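336aa long hypothetical dTDP-glucose 4,6-dehydratase (Pyrococcus horikoshii, PDB 2HUN) binds NAD and probably converts dTDP-glucose to dTDP-4-keto-6-deoxyglucose with loss of water. Local coordinates at residues A[104-109]-A[160-165]; A[143-148]-A[154-159]. One frame throughout, in Å; residues are numbered along the deposited sequence.

Contact 1. Residues A[104-109]-A[160-165]; sequences IGTYTL and MLVLGW
Tyr107 faces Leu161 and Trp165, and Thr106 faces Val162, where helices 96-116 and 150-168 run side by side in the same direction, the axes of the two segments 9.9 Å apart and inclined at -18°. The contact is apolar throughout and buries 210 Å². Trp165 reaches across with the outer rim of its indole: its CZ2 comes to 3.5 Å from Tyr107 CE1, meeting the phenol at its edge near the ring plane, and CH2 lies beside it. The two rings form an oblique pair, their planes at 85° and their centroids 5.7 Å apart. A CG anti to the backbone N (chi1 165°) stands the phenol of Tyr107 out from helix 96-116, with its CD1/CE1 edge beside the indole. Nearer the backbone, Leu161 extends its CD1 to the CB of Tyr107 at 4.0 Å. On the inner flank Thr106 and Val162 meet methyl to methyl, CG2 to CG2 at 3.7 Å, their side chains crossing at about a right angle. The torsion that turns the Thr106 methyl to Val162 sets its hydroxyl beside the backbone N, where OG1 is hydrogen-bonded to Asn102 O and His81 NE2. Trp165 NE1 is likewise held by a hydrogen bond to Glu111 OE1, a tie back to the opposing helix that helps fix the indole's rotation. Val162 and Thr106 also touch strand 121-127, whereas Tyr107 packs on Leu99 and Trp165 on Pro95 of the second subunit. Two neighbouring parallel helices laid on one face of a parallel sheet, here also covered by a partner subunit, are characteristic of the Rossmann domain of extended short-chain dehydrogenase/reductases.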
loop_
_atom_site.group_PDB
_atom_site.type_symbol
_atom_site.label_atom_id
_atom_site.label_comp_id
_atom_site.label_asym_id
_atom_site.label_seq_id
_atom_site.Cartn_x
_atom_site.Cartn_y
_atom_site.Cartn_z
ATOM N N ILE A 104 -10.292 -1.464 3.375
ATOM C CA ILE A 104 -10.984 -1.910 4.585
ATOM C C ILE A 104 -11.407 -3.372 4.457
ATOM O O ILE A 104 -11.283 -4.149 5.396
ATOM C CB ILE A 104 -12.239 -1.047 4.881
ATOM C CG1 ILE A 104 -11.850 0.426 4.992
ATOM C CG2 ILE A 104 -12.896 -1.505 6.184
ATOM C CD1 ILE A 104 -10.806 0.716 6.039
ATOM N N GLY A 105 -11.897 -3.744 3.283
ATOM C CA GLY A 105 -12.321 -5.112 3.070
ATOM C C GLY A 105 -11.195 -6.111 3.273
ATOM O O GLY A 105 -11.390 -7.151 3.906
ATOM N N THR A 106 -10.014 -5.808 2.740
ATOM C CA THR A 106 -8.897 -6.727 2.893
ATOM C C THR A 106 -8.435 -6.759 4.350
ATOM O O THR A 106 -8.114 -7.819 4.884
ATOM C CB THR A 106 -7.739 -6.341 1.964
ATOM O OG1 THR A 106 -8.199 -6.385 0.606
ATOM C CG2 THR A 106 -6.572 -7.309 2.132
ATOM N N TYR A 107 -8.417 -5.593 4.982
ATOM C CA TYR A 107 -8.044 -5.463 6.391
ATOM C C TYR A 107 -8.944 -6.359 7.246
ATOM O O TYR A 107 -8.467 -7.113 8.095
ATOM C CB TYR A 107 -8.221 -4.009 6.840
ATOM C CG TYR A 107 -8.213 -3.799 8.345
ATOM C CD1 TYR A 107 -7.016 -3.792 9.068
ATOM C CD2 TYR A 107 -9.405 -3.608 9.045
ATOM C CE1 TYR A 107 -7.009 -3.597 10.453
ATOM C CE2 TYR A 107 -9.411 -3.414 10.431
ATOM C CZ TYR A 107 -8.210 -3.408 11.126
ATOM O OH TYR A 107 -8.205 -3.201 12.491
ATOM N N THR A 108 -10.250 -6.261 7.013
ATOM C CA THR A 108 -11.235 -7.040 7.758
ATOM C C THR A 108 -11.019 -8.542 7.590
ATOM O O THR A 108 -11.134 -9.307 8.546
ATOM C CB THR A 108 -12.670 -6.691 7.311
ATOM O OG1 THR A 108 -12.856 -5.271 7.370
ATOM C CG2 THR A 108 -13.691 -7.362 8.229
ATOM N N LEU A 109 -10.710 -8.958 6.367
ATOM C CA LEU A 109 -10.463 -10.360 6.086
ATOM C C LEU A 109 -9.209 -10.804 6.840
ATOM O O LEU A 109 -9.188 -11.880 7.440
ATOM C CB LEU A 109 -10.273 -10.568 4.581
ATOM C CG LEU A 109 -10.434 -11.999 4.072
ATOM C CD1 LEU A 109 -11.883 -12.433 4.267
ATOM C CD2 LEU A 109 -10.052 -12.075 2.598
ATOM N N MET A 160 0.035 -4.258 0.762
ATOM C CA MET A 160 0.922 -3.948 1.876
ATOM C C MET A 160 0.406 -4.502 3.208
ATOM O O MET A 160 1.193 -5.022 4.014
ATOM C CB MET A 160 1.145 -2.426 1.984
ATOM C CG MET A 160 1.858 -1.804 0.785
ATOM S SD MET A 160 3.398 -2.660 0.327
ATOM C CE MET A 160 2.844 -3.776 -0.901
ATOM N N LEU A 161 -0.903 -4.394 3.444
ATOM C CA LEU A 161 -1.475 -4.905 4.690
ATOM C C LEU A 161 -1.280 -6.414 4.751
ATOM O O LEU A 161 -0.908 -6.957 5.788
ATOM C CB LEU A 161 -2.970 -4.576 4.793
ATOM C CG LEU A 161 -3.352 -3.094 4.769
ATOM C CD1 LEU A 161 -4.860 -2.953 4.956
ATOM C CD2 LEU A 161 -2.609 -2.351 5.860
ATOM N N VAL A 162 -1.519 -7.092 3.634
ATOM C CA VAL A 162 -1.347 -8.538 3.602
ATOM C C VAL A 162 0.085 -8.941 3.947
ATOM O O VAL A 162 0.297 -9.876 4.712
ATOM C CB VAL A 162 -1.724 -9.126 2.227
ATOM C CG1 VAL A 162 -1.375 -10.601 2.176
ATOM C CG2 VAL A 162 -3.212 -8.945 1.988
ATOM N N LEU A 163 1.065 -8.243 3.383
ATOM C CA LEU A 163 2.464 -8.554 3.657
ATOM C C LEU A 163 2.761 -8.369 5.147
ATOM O O LEU A 163 3.397 -9.214 5.774
ATOM C CB LEU A 163 3.377 -7.652 2.824
ATOM C CG LEU A 163 3.363 -7.880 1.302
ATOM C CD1 LEU A 163 4.230 -6.840 0.602
ATOM C CD2 LEU A 163 3.863 -9.275 0.994
ATOM N N GLY A 164 2.272 -7.269 5.708
ATOM C CA GLY A 164 2.500 -6.971 7.111
ATOM C C GLY A 164 1.843 -7.929 8.084
ATOM O O GLY A 164 2.488 -8.416 9.014
ATOM N N TRP A 165 0.556 -8.189 7.881
ATOM C CA TRP A 165 -0.193 -9.095 8.751
ATOM C C TRP A 165 0.371 -10.514 8.698
ATOM O O TRP A 165 0.444 -11.203 9.713
ATOM C CB TRP A 165 -1.670 -9.104 8.349
ATOM C CG TRP A 165 -2.558 -8.246 9.225
ATOM C CD1 TRP A 165 -3.542 -8.684 10.063
ATOM C CD2 TRP A 165 -2.565 -6.814 9.315
ATOM N NE1 TRP A 165 -4.165 -7.620 10.666
ATOM C CE2 TRP A 165 -3.587 -6.458 10.226
ATOM C CE3 TRP A 165 -1.809 -5.797 8.714
ATOM C CZ2 TRP A 165 -3.876 -5.128 10.550
ATOM C CZ3 TRP A 165 -2.096 -4.472 9.037
ATOM C CH2 TRP A 165 -3.123 -4.152 9.948
#

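Contact 2. Residues A[143-148]-A[154-159]; sequences DRLMPS and TKAASD. With NAD (nicotinamide-adenine-dinucleotide), chain C.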
loop_
_atom_site.group_PDB
_atom_site.type_symbol
_atom_site.label_atom_id
_atom_site.label_comp_id
_atom_site.label_asym_id
_atom_site.label_seq_id
_atom_site.Cartn_x
_atom_site.Cartn_y
_atom_site.Cartn_z
ATOM N N ASP A 143 10.150 -5.003 -7.474
ATOM C CA ASP A 143 10.148 -3.587 -7.847
ATOM C C ASP A 143 9.118 -2.800 -7.051
ATOM O O ASP A 143 8.121 -3.349 -6.607
ATOM C CB ASP A 143 9.857 -3.429 -9.340
ATOM C CG ASP A 143 10.956 -4.006 -10.208
ATOM O OD1 ASP A 143 12.129 -3.857 -9.833
ATOM O OD2 ASP A 143 10.647 -4.588 -11.268
ATOM N N ARG A 144 9.376 -1.510 -6.867
ATOM C CA ARG A 144 8.476 -0.634 -6.133
ATOM C C ARG A 144 7.156 -0.549 -6.873
ATOM O O ARG A 144 7.067 -0.892 -8.049
ATOM C CB ARG A 144 9.061 0.784 -6.033
ATOM C CG ARG A 144 8.841 1.659 -7.299
ATOM C CD ARG A 144 9.561 1.103 -8.538
ATOM N NE ARG A 144 9.312 1.911 -9.734
ATOM C CZ ARG A 144 8.167 1.927 -10.418
ATOM N NH1 ARG A 144 7.143 1.169 -10.040
ATOM N NH2 ARG A 144 8.038 2.718 -11.479
ATOM N N LEU A 145 6.130 -0.076 -6.181
ATOM C CA LEU A 145 4.832 0.096 -6.798
ATOM C C LEU A 145 4.707 1.579 -7.139
ATOM O O LEU A 145 5.408 2.416 -6.563
ATOM C CB LEU A 145 3.713 -0.319 -5.831
ATOM C CG LEU A 145 3.776 -1.758 -5.297
ATOM C CD1 LEU A 145 2.527 -2.063 -4.489
ATOM C CD2 LEU A 145 3.917 -2.730 -6.437
ATOM N N MET A 146 3.826 1.899 -8.082
ATOM C CA MET A 146 3.596 3.283 -8.482
ATOM C C MET A 146 2.184 3.386 -9.058
ATOM O O MET A 146 2.004 3.638 -10.250
ATOM C CB MET A 146 4.625 3.714 -9.529
ATOM C CG MET A 146 4.707 5.227 -9.730
ATOM S SD MET A 146 5.100 6.122 -8.201
ATOM C CE MET A 146 6.849 5.686 -7.970
ATOM N N PRO A 147 1.162 3.180 -8.209
ATOM C CA PRO A 147 -0.237 3.249 -8.646
ATOM C C PRO A 147 -0.586 4.637 -9.182
ATOM O O PRO A 147 -0.187 5.643 -8.603
ATOM C CB PRO A 147 -1.007 2.903 -7.378
ATOM C CG PRO A 147 -0.129 3.483 -6.291
ATOM C CD PRO A 147 1.250 3.038 -6.743
ATOM N N SER A 148 -1.326 4.690 -10.289
ATOM C CA SER A 148 -1.691 5.973 -10.881
ATOM C C SER A 148 -3.164 6.332 -10.732
ATOM O O SER A 148 -3.605 7.338 -11.271
ATOM C CB SER A 148 -1.312 6.005 -12.369
ATOM O OG SER A 148 -2.097 5.092 -13.113
ATOM N N THR A 154 -5.445 1.741 -3.977
ATOM C CA THR A 154 -6.118 1.008 -2.907
ATOM C C THR A 154 -5.783 -0.479 -3.008
ATOM O O THR A 154 -5.676 -1.168 -1.995
ATOM C CB THR A 154 -7.650 1.225 -2.931
ATOM O OG1 THR A 154 -8.176 0.905 -4.228
ATOM C CG2 THR A 154 -7.970 2.676 -2.608
ATOM N N LYS A 155 -5.609 -0.979 -4.227
ATOM C CA LYS A 155 -5.228 -2.379 -4.385
ATOM C C LYS A 155 -3.812 -2.515 -3.818
ATOM O O LYS A 155 -3.511 -3.474 -3.108
ATOM C CB LYS A 155 -5.236 -2.798 -5.858
ATOM C CG LYS A 155 -6.629 -2.961 -6.462
ATOM C CD LYS A 155 -7.430 -4.085 -5.790
ATOM C CE LYS A 155 -6.832 -5.459 -6.091
ATOM N NZ LYS A 155 -7.563 -6.562 -5.388
ATOM N N ALA A 156 -2.951 -1.546 -4.131
ATOM C CA ALA A 156 -1.561 -1.542 -3.659
ATOM C C ALA A 156 -1.523 -1.472 -2.142
ATOM O O ALA A 156 -0.745 -2.175 -1.505
ATOM C CB ALA A 156 -0.791 -0.356 -4.250
ATOM N N ALA A 157 -2.370 -0.620 -1.569
ATOM C CA ALA A 157 -2.450 -0.474 -0.124
ATOM C C ALA A 157 -2.868 -1.791 0.510
ATOM O O ALA A 157 -2.346 -2.162 1.563
ATOM C CB ALA A 157 -3.448 0.621 0.249
ATOM N N SER A 158 -3.809 -2.499 -0.117
ATOM C CA SER A 158 -4.255 -3.775 0.431
ATOM C C SER A 158 -3.119 -4.796 0.387
ATOM O O SER A 158 -2.966 -5.586 1.318
ATOM C CB SER A 158 -5.501 -4.306 -0.305
ATOM O OG SER A 158 -5.225 -4.712 -1.635
ATOM N N ASP A 159 -2.320 -4.784 -0.678
ATOM C CA ASP A 159 -1.186 -5.711 -0.769
ATOM C C ASP A 159 -0.261 -5.513 0.441
ATOM O O ASP A 159 0.184 -6.478 1.066
ATOM C CB ASP A 159 -0.367 -5.467 -2.047
ATOM C CG ASP A 159 -1.065 -5.954 -3.301
ATOM O OD1 ASP A 159 -2.223 -6.400 -3.203
ATOM O OD2 ASP A 159 -0.451 -5.889 -4.392
HETATM P PA NAD C . -15.645 -7.976 -11.152
HETATM O O1A NAD C . -15.903 -6.530 -11.070
HETATM O O2A NAD C . -16.198 -8.758 -12.293
HETATM O O5B NAD C . -16.219 -8.634 -9.807
HETATM C C5B NAD C . -15.850 -8.198 -8.490
HETATM C C4B NAD C . -16.747 -9.025 -7.561
HETATM O O4B NAD C . -16.448 -8.728 -6.183
HETATM C C3B NAD C . -18.249 -8.685 -7.779
HETATM O O3B NAD C . -19.029 -9.890 -7.850
HETATM C C2B NAD C . -18.573 -7.764 -6.588
HETATM O O2B NAD C . -19.936 -7.727 -6.165
HETATM C C1B NAD C . -17.626 -8.294 -5.510
HETATM N N9A NAD C . -17.250 -7.292 -4.489
HETATM C C8A NAD C . -16.720 -6.068 -4.673
HETATM N N7A NAD C . -16.530 -5.488 -3.489
HETATM C C5A NAD C . -16.932 -6.326 -2.539
HETATM C C6A NAD C . -16.986 -6.282 -1.118
HETATM N N6A NAD C . -16.586 -5.237 -0.407
HETATM N N1A NAD C . -17.502 -7.422 -0.457
HETATM C C2A NAD C . -17.939 -8.535 -1.190
HETATM N N3A NAD C . -17.889 -8.574 -2.528
HETATM C C4A NAD C . -17.394 -7.490 -3.179
HETATM O O3 NAD C . -14.068 -8.070 -11.324
HETATM P PN NAD C . -13.004 -9.222 -11.541
HETATM O O1N NAD C . -12.375 -8.821 -12.833
HETATM O O2N NAD C . -13.625 -10.563 -11.542
HETATM O O5D NAD C . -11.884 -8.969 -10.403
HETATM C C5D NAD C . -11.487 -9.946 -9.436
HETATM C C4D NAD C . -10.127 -9.521 -8.825
HETATM O O4D NAD C . -9.067 -9.673 -9.785
HETATM C C3D NAD C . -10.125 -8.065 -8.344
HETATM O O3D NAD C . -9.464 -8.011 -7.052
HETATM C C2D NAD C . -9.317 -7.322 -9.444
HETATM O O2D NAD C . -8.650 -6.189 -8.881
HETATM C C1D NAD C . -8.377 -8.416 -9.925
HETATM N N1N NAD C . -7.917 -8.277 -11.322
HETATM C C2N NAD C . -8.804 -8.414 -12.442
HETATM C C3N NAD C . -8.282 -8.280 -13.741
HETATM C C7N NAD C . -9.176 -8.426 -14.994
HETATM O O7N NAD C . -8.637 -8.475 -16.106
HETATM N N7N NAD C . -10.493 -8.513 -14.852
HETATM C C4N NAD C . -6.903 -8.012 -13.932
HETATM C C5N NAD C . -6.047 -7.878 -12.819
HETATM C C6N NAD C . -6.539 -8.010 -11.510
#
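Leu145 and Pro147 lie against Ala156 where the irregular segment 143-148, part of the loop leading into helix 150-168, passes one side of that helix; the nearest CA atoms, those of Pro147 and Ala156, are 7.0 Å apart. The 132 Å² contact is carried by one small methyl. Leu145 touches Ala156 CB with CD1 at 3.7 Å, and the Pro147 ring edges up with CG at a looser 4.4 Å. With CG anti to the carbonyl carbon (chi1 -57°), Leu145 directs its branch at the helix, where it also meets Met160. Met160 of the second subunit packs on both Leu145 and Pro147, so the apolar cluster continues into the dimer interface. Lys155, the residue just before Ala156, leads away from the loop: its chain bends at chi2 and chi3, and NZ donates a hydrogen bond of 2.9 Å to O3D of NAD while also bonding Val125 O. Its CE lies 3.4 Å from NAD O2D, so the lysine reaches both hydroxyl oxygens of the nicotinamide ribose, but bonds one. Without the ammonium group, as with an alanine here, NAD O3D and Val125 O would probably lose this donor and the ribose would be less firmly positioned. The carbonyl O of Lys155 takes both Asp159 N and Ser158 OG, the latter at 2.6 Å and tilted 24° from the carbonyl plane; Ser158 OG is bonded to His124 NE2 as well. Asp159 forms a salt bridge with Arg177 and a hydrogen bond with Ser126 OG. The chemistry is thus divided across the helix: an apolar side wedged against the loop and second subunit, and a polar side where Lys155, with Tyr151 one turn earlier also bonding NAD, supplies the Tyr-x-x-x-Lys pair of short-chain dehydrogenase/reductases.

After the first strands and helices of the Rossmann domain, the chain forms helix 96-116, which supplies 104-109, then passes through strand 121-127 and the loop holding 143-148 before entering helix 150-168. There 154-159 closes the short loop of contact 2, and the adjoining 160-165 closes the longer one of contact 1, so contact 2 is nested inside contact 1. The centres of the two contacts are about 13 Å apart, and they touch through Thr106 OG1 and Ser158 CB, 3.5 Å apart, and through Met160 and Leu145. Helix 150-168 therefore joins the neighbouring helix, the preceding loop and the NAD site, while both contacts also meet the second subunit.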